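Local coordinates for YPM (Yersinia pseudotuberculosis, PDB 1PM4), which is a superantigenic toxin with a jelly-roll fold, which as a mitogen probably drives T-cell proliferation, at residues Glu33-Leu38 with Pro71-Asp76. Numbering follows the deposited sequence.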
loop_
_atom_site.group_PDB
_atom_site.type_symbol
_atom_site.label_atom_id
_atom_site.label_comp_id
_atom_site.label_asym_id
_atom_site.label_seq_id
_atom_site.Cartn_x
_atom_site.Cartn_y
_atom_site.Cartn_z
ATOM N N GLU A 33 9.647 -10.984 -6.372
ATOM C CA GLU A 33 8.231 -10.805 -6.217
ATOM C C GLU A 33 7.669 -11.890 -5.261
ATOM O O GLU A 33 7.999 -13.072 -5.323
ATOM C CB GLU A 33 7.507 -10.846 -7.580
ATOM C CG GLU A 33 5.958 -10.925 -7.571
ATOM C CD GLU A 33 5.356 -11.277 -8.951
ATOM O OE1 GLU A 33 5.459 -10.430 -9.862
ATOM O OE2 GLU A 33 4.787 -12.391 -9.147
ATOM N N LEU A 34 6.804 -11.453 -4.398
ATOM C CA LEU A 34 5.981 -12.323 -3.613
ATOM C C LEU A 34 4.672 -12.338 -4.375
ATOM O O LEU A 34 4.220 -11.289 -4.828
ATOM C CB LEU A 34 5.787 -11.721 -2.248
ATOM C CG LEU A 34 6.896 -11.836 -1.241
ATOM C CD1 LEU A 34 6.465 -11.151 0.055
ATOM C CD2 LEU A 34 7.224 -13.313 -0.982
ATOM N N TYR A 35 4.069 -13.505 -4.521
ATOM C CA TYR A 35 2.792 -13.672 -5.235
ATOM C C TYR A 35 1.946 -14.585 -4.394
ATOM O O TYR A 35 2.443 -15.542 -3.801
ATOM C CB TYR A 35 3.049 -14.271 -6.605
ATOM C CG TYR A 35 1.862 -14.873 -7.262
ATOM C CD1 TYR A 35 1.144 -14.155 -8.159
ATOM C CD2 TYR A 35 1.448 -16.170 -6.976
ATOM C CE1 TYR A 35 0.035 -14.693 -8.776
ATOM C CE2 TYR A 35 0.335 -16.703 -7.564
ATOM C CZ TYR A 35 -0.366 -15.968 -8.458
ATOM O OH TYR A 35 -1.486 -16.437 -9.120
ATOM N N ALA A 36 0.656 -14.296 -4.320
ATOM C CA ALA A 36 -0.278 -15.256 -3.758
ATOM C C ALA A 36 -1.639 -14.982 -4.329
ATOM O O ALA A 36 -1.928 -13.895 -4.760
ATOM C CB ALA A 36 -0.332 -15.212 -2.222
ATOM N N VAL A 37 -2.440 -16.025 -4.395
ATOM C CA VAL A 37 -3.890 -15.878 -4.778
ATOM C C VAL A 37 -4.656 -16.873 -3.958
ATOM O O VAL A 37 -4.223 -18.018 -3.787
ATOM C CB VAL A 37 -4.161 -16.062 -6.281
ATOM C CG1 VAL A 37 -3.739 -17.441 -6.746
ATOM C CG2 VAL A 37 -5.583 -15.684 -6.604
ATOM N N LEU A 38 -5.768 -16.405 -3.395
ATOM C CA LEU A 38 -6.703 -17.181 -2.618
ATOM C C LEU A 38 -7.828 -17.706 -3.442
ATOM O O LEU A 38 -8.363 -16.960 -4.237
ATOM C CB LEU A 38 -7.281 -16.300 -1.535
ATOM C CG LEU A 38 -8.166 -17.004 -0.499
ATOM C CD1 LEU A 38 -7.462 -18.136 0.268
ATOM C CD2 LEU A 38 -8.646 -15.891 0.491
ATOM N N PRO A 71 -5.082 -11.963 -7.549
ATOM C CA PRO A 71 -3.693 -12.119 -7.078
ATOM C C PRO A 71 -3.099 -10.863 -6.475
ATOM O O PRO A 71 -3.468 -9.735 -6.845
ATOM C CB PRO A 71 -2.905 -12.634 -8.296
ATOM C CG PRO A 71 -3.883 -12.744 -9.400
ATOM C CD PRO A 71 -5.261 -12.292 -8.981
ATOM N N LEU A 72 -2.248 -11.086 -5.480
ATOM C CA LEU A 72 -1.524 -10.102 -4.737
ATOM C C LEU A 72 -0.076 -10.286 -5.139
ATOM O O LEU A 72 0.470 -11.389 -4.982
ATOM C CB LEU A 72 -1.667 -10.404 -3.279
ATOM C CG LEU A 72 -1.376 -9.384 -2.226
ATOM C CD1 LEU A 72 -2.279 -9.695 -0.995
ATOM C CD2 LEU A 72 0.120 -9.324 -1.890
ATOM N N LYS A 73 0.526 -9.230 -5.647
ATOM C CA LYS A 73 1.956 -9.231 -6.001
ATOM C C LYS A 73 2.628 -8.087 -5.311
ATOM O O LYS A 73 2.033 -6.998 -5.217
ATOM C CB LYS A 73 2.136 -9.042 -7.495
ATOM C CG LYS A 73 1.468 -10.065 -8.334
ATOM C CD LYS A 73 1.984 -10.041 -9.744
ATOM C CE LYS A 73 1.108 -10.862 -10.649
ATOM N NZ LYS A 73 1.531 -10.810 -12.032
ATOM N N TYR A 74 3.864 -8.324 -4.869
ATOM C CA TYR A 74 4.647 -7.324 -4.135
ATOM C C TYR A 74 6.148 -7.576 -4.280
ATOM O O TYR A 74 6.616 -8.652 -4.030
ATOM C CB TYR A 74 4.257 -7.353 -2.650
ATOM C CG TYR A 74 5.156 -6.548 -1.747
ATOM C CD1 TYR A 74 4.992 -5.205 -1.584
ATOM C CD2 TYR A 74 6.187 -7.175 -1.103
ATOM C CE1 TYR A 74 5.884 -4.496 -0.774
ATOM C CE2 TYR A 74 7.057 -6.491 -0.297
ATOM C CZ TYR A 74 6.912 -5.173 -0.148
ATOM O OH TYR A 74 7.829 -4.571 0.726
ATOM N N GLU A 75 6.915 -6.563 -4.667
ATOM C CA GLU A 75 8.329 -6.720 -4.886
ATOM C C GLU A 75 9.070 -6.135 -3.756
ATOM O O GLU A 75 8.843 -4.998 -3.434
ATOM C CB GLU A 75 8.826 -5.943 -6.147
ATOM C CG GLU A 75 8.144 -6.271 -7.405
ATOM C CD GLU A 75 8.887 -5.875 -8.654
ATOM O OE1 GLU A 75 9.917 -5.248 -8.598
ATOM O OE2 GLU A 75 8.328 -6.198 -9.641
ATOM N N ASP A 76 10.028 -6.901 -3.246
ATOM C CA ASP A 76 10.905 -6.566 -2.152
ATOM C C ASP A 76 12.333 -6.880 -2.577
ATOM O O ASP A 76 12.577 -7.989 -3.046
ATOM C CB ASP A 76 10.535 -7.524 -0.990
ATOM C CG ASP A 76 11.102 -7.103 0.283
ATOM O OD1 ASP A 76 12.332 -7.229 0.418
ATOM O OD2 ASP A 76 10.391 -6.604 1.187
HETATM O O HOH W 1 4.043 -10.484 -12.205
#
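K73 crosses both E33 and Y35 at a slant on one face of an antiparallel strand pair, its chain extended beyond CG. Its CD lies against the E33 carboxylate, 3.5 Å from OE1, while its CG meets the edge of the Y35 ring, 4.1 Å from CD1. Next along this face, P71 sits beside the same ring: its CB approaches Y35 CE1 obliquely at 3.6 Å. Y35 reaches both neighbours because its CG stands anti to the backbone N (chi1 162°), which carries the ring along the strand toward P71. E33 OE1 and K73 NZ are 4.5 Å apart, too far for a salt bridge; a water donates to E33 OE1 at 2.7 Å and accepts from K73 NZ at 2.5 Å, a short leg whose exact geometry is less certain.

Four backbone bonds fix this register. L34 and Y74 form one hydrogen-bonded pair, A36 and L72 the other; L34 N to Y74 O is the shortest link at 2.8 Å and almost straight, 177° at the hydrogen. CA-H...O contacts fill in between, as from K73 CA to L34 O at 3.3 Å. On the reverse face L34 CD1 reaches the edge of the Y74 ring, 4.2 Å from CD2, the two side chains pointing the same way.

The face of L34, A36, L72 and Y74 turns inward: L34 touches W84, A36 and L72 touch W86, and Y74 packs on L51 and I63, all from the facing sheet of the jelly roll. E33 OE1 also has a weak, long ion pair with K89 of the second subunit. Apolar side chains thus supply most of the packing between the sheets, with the D76-R53 salt bridge and the K73 O to K64 NZ bond as polar links, whereas water probably softens, as part of the balance, the E33-K73 attraction.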